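Local structure of 23S rRNA (guanine(2535)-N(1))-methyltransferase (Streptomyces viridochromogenes, 1O9G) at residues A3-V8 against A226-K231. The protein methylates N1 of guanine-2535 in 23S ribosomal RNA with S-adenosyl-L-methionine as donor, conferring resistance to the orthosomycin antibiotic avilamycin. The protein carries 3 engineered substitutions. Residues are numbered along the deposited sequence; the frame is centred on the assembly and turned at random.
Sequences AYRHAV and ALERLK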
loop_
_atom_site.group_PDB
_atom_site.type_symbol
_atom_site.label_atom_id
_atom_site.label_comp_id
_atom_site.label_asym_id
_atom_site.label_seq_id
_atom_site.Cartn_x
_atom_site.Cartn_y
_atom_site.Cartn_z
ATOM N N ALA A 3 -17.478 -9.943 5.184
ATOM C CA ALA A 3 -17.476 -10.598 3.879
ATOM C C ALA A 3 -16.827 -9.684 2.847
ATOM O O ALA A 3 -16.893 -8.456 2.963
ATOM C CB ALA A 3 -18.901 -10.935 3.459
ATOM N N TYR A 4 -16.188 -10.288 1.850
ATOM C CA TYR A 4 -15.692 -9.547 0.696
ATOM C C TYR A 4 -16.856 -8.960 -0.099
ATOM O O TYR A 4 -17.700 -9.690 -0.599
ATOM C CB TYR A 4 -14.847 -10.443 -0.207
ATOM C CG TYR A 4 -13.546 -10.883 0.415
ATOM C CD1 TYR A 4 -12.447 -10.031 0.452
ATOM C CD2 TYR A 4 -13.404 -12.152 0.961
ATOM C CE1 TYR A 4 -11.255 -10.428 1.019
ATOM C CE2 TYR A 4 -12.210 -12.554 1.535
ATOM C CZ TYR A 4 -11.136 -11.688 1.552
ATOM O OH TYR A 4 -9.939 -12.073 2.105
ATOM N N ARG A 5 -16.895 -7.634 -0.169
ATOM C CA ARG A 5 -17.902 -6.879 -0.897
ATOM C C ARG A 5 -17.500 -6.630 -2.351
ATOM O O ARG A 5 -18.348 -6.531 -3.233
ATOM C CB ARG A 5 -18.122 -5.543 -0.182
ATOM C CG ARG A 5 -19.415 -4.854 -0.510
ATOM C CD ARG A 5 -19.594 -3.531 0.195
ATOM N NE ARG A 5 -19.658 -3.710 1.645
ATOM C CZ ARG A 5 -19.024 -2.955 2.537
ATOM N NH1 ARG A 5 -18.272 -1.923 2.166
ATOM N NH2 ARG A 5 -19.154 -3.217 3.829
ATOM N N HIS A 6 -16.194 -6.536 -2.595
ATOM C CA HIS A 6 -15.648 -6.117 -3.888
ATOM C C HIS A 6 -14.854 -7.220 -4.531
ATOM O O HIS A 6 -15.027 -7.510 -5.713
ATOM C CB HIS A 6 -14.760 -4.887 -3.701
ATOM C CG HIS A 6 -15.521 -3.682 -3.280
ATOM N ND1 HIS A 6 -15.671 -3.331 -1.958
ATOM C CD2 HIS A 6 -16.194 -2.754 -4.000
ATOM C CE1 HIS A 6 -16.421 -2.248 -1.879
ATOM N NE2 HIS A 6 -16.746 -1.873 -3.104
ATOM N N ALA A 7 -13.961 -7.812 -3.744
ATOM C CA ALA A 7 -13.194 -8.971 -4.144
ATOM C C ALA A 7 -14.023 -10.222 -3.842
ATOM O O ALA A 7 -13.637 -11.040 -3.013
ATOM C CB ALA A 7 -11.841 -8.992 -3.390
ATOM N N VAL A 8 -15.160 -10.353 -4.531
ATOM C CA VAL A 8 -16.195 -11.345 -4.223
ATOM C C VAL A 8 -15.799 -12.749 -4.682
ATOM O O VAL A 8 -16.054 -13.730 -3.983
ATOM C CB VAL A 8 -17.551 -10.957 -4.880
ATOM C CG1 VAL A 8 -18.601 -12.060 -4.691
ATOM C CG2 VAL A 8 -18.048 -9.630 -4.325
ATOM N N ALA A 226 -15.359 5.993 13.104
ATOM C CA ALA A 226 -14.943 5.152 11.994
ATOM C C ALA A 226 -15.967 5.241 10.863
ATOM O O ALA A 226 -17.163 5.073 11.093
ATOM C CB ALA A 226 -14.825 3.702 12.462
ATOM N N LEU A 227 -15.508 5.493 9.642
ATOM C CA LEU A 227 -16.388 5.366 8.486
ATOM C C LEU A 227 -16.840 3.921 8.321
ATOM O O LEU A 227 -17.988 3.664 8.010
ATOM C CB LEU A 227 -15.713 5.804 7.181
ATOM C CG LEU A 227 -15.217 7.230 7.044
ATOM C CD1 LEU A 227 -14.393 7.359 5.771
ATOM C CD2 LEU A 227 -16.356 8.211 7.039
ATOM N N GLU A 228 -15.902 2.999 8.508
ATOM C CA GLU A 228 -16.070 1.579 8.196
ATOM C C GLU A 228 -14.952 0.730 8.854
ATOM O O GLU A 228 -13.823 1.195 9.033
ATOM C CB GLU A 228 -16.005 1.382 6.678
ATOM C CG GLU A 228 -16.662 0.112 6.177
ATOM C CD GLU A 228 -16.680 0.008 4.665
ATOM O OE1 GLU A 228 -17.002 0.992 3.971
ATOM O OE2 GLU A 228 -16.406 -1.083 4.153
ATOM N N ARG A 229 -15.307 -0.508 9.199
ATOM C CA ARG A 229 -14.400 -1.508 9.725
ATOM C C ARG A 229 -14.587 -2.832 8.997
ATOM O O ARG A 229 -15.649 -3.110 8.473
ATOM C CB ARG A 229 -14.668 -1.742 11.195
ATOM C CG ARG A 229 -14.228 -0.646 12.092
ATOM C CD ARG A 229 -14.579 -0.948 13.521
ATOM N NE ARG A 229 -14.264 0.159 14.409
ATOM C CZ ARG A 229 -13.047 0.458 14.838
ATOM N NH1 ARG A 229 -12.004 -0.266 14.478
ATOM N NH2 ARG A 229 -12.881 1.496 15.638
ATOM N N LEU A 230 -13.519 -3.616 8.922
ATOM C CA LEU A 230 -13.614 -5.001 8.505
ATOM C C LEU A 230 -12.673 -5.914 9.293
ATOM O O LEU A 230 -11.690 -5.461 9.883
ATOM C CB LEU A 230 -13.461 -5.149 6.982
ATOM C CG LEU A 230 -12.076 -5.023 6.358
ATOM C CD1 LEU A 230 -11.103 -6.108 6.817
ATOM C CD2 LEU A 230 -12.176 -5.083 4.836
ATOM N N LYS A 231 -13.033 -7.194 9.328
ATOM C CA LYS A 231 -12.249 -8.263 9.940
ATOM C C LYS A 231 -12.197 -9.417 8.955
ATOM O O LYS A 231 -13.247 -9.954 8.580
ATOM C CB LYS A 231 -12.932 -8.748 11.218
ATOM C CG LYS A 231 -13.051 -7.685 12.299
ATOM C CD LYS A 231 -14.009 -8.130 13.408
ATOM C CE LYS A 231 -13.382 -9.219 14.286
ATOM N NZ LYS A 231 -14.383 -9.957 15.115
#
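The guanidinium of R5 presents its edge, not a face, to the carboxylate of E228: CD of E228 lies in the guanidinium plane, while the two flat groups are turned 53° against each other. The salt bridge is single-pronged. R5 NH1 donates to E228 OE2 at 2.9 Å, with an angle of 152° at the hydrogen, and reaches that oxygen from above the carboxylate plane. The second nitrogen, R5 NH2, stays 3.5 Å from E228 OE2, and E228 OE1 is 3.7 Å from R5 NH1, so the twin bonds of a side-on, two-pronged pair do not form. The side chains approach from opposite directions. E228 runs extended beyond CG, whereas R5 bends at chi3 (-64°), which swings its guanidinium round to meet the acid. The contact joins the loop ahead of helix 33-45 to edge strand 228-232 of the Rossmann-like methyltransferase sheet. The same helix engages both partners: its E38 accepts a hydrogen bond from the backbone N of R5, and its R42 forms a salt bridge to E228 OE2. R46, just beyond the helix, forms a salt bridge to E228 OE1. One carboxylate thus serves three arginines, which probably favours its charged form and offsets the closeness of R5 and R42; at this surface position, the bridge is an electrostatic link, with little burial, between residues more than 200 positions apart in sequence.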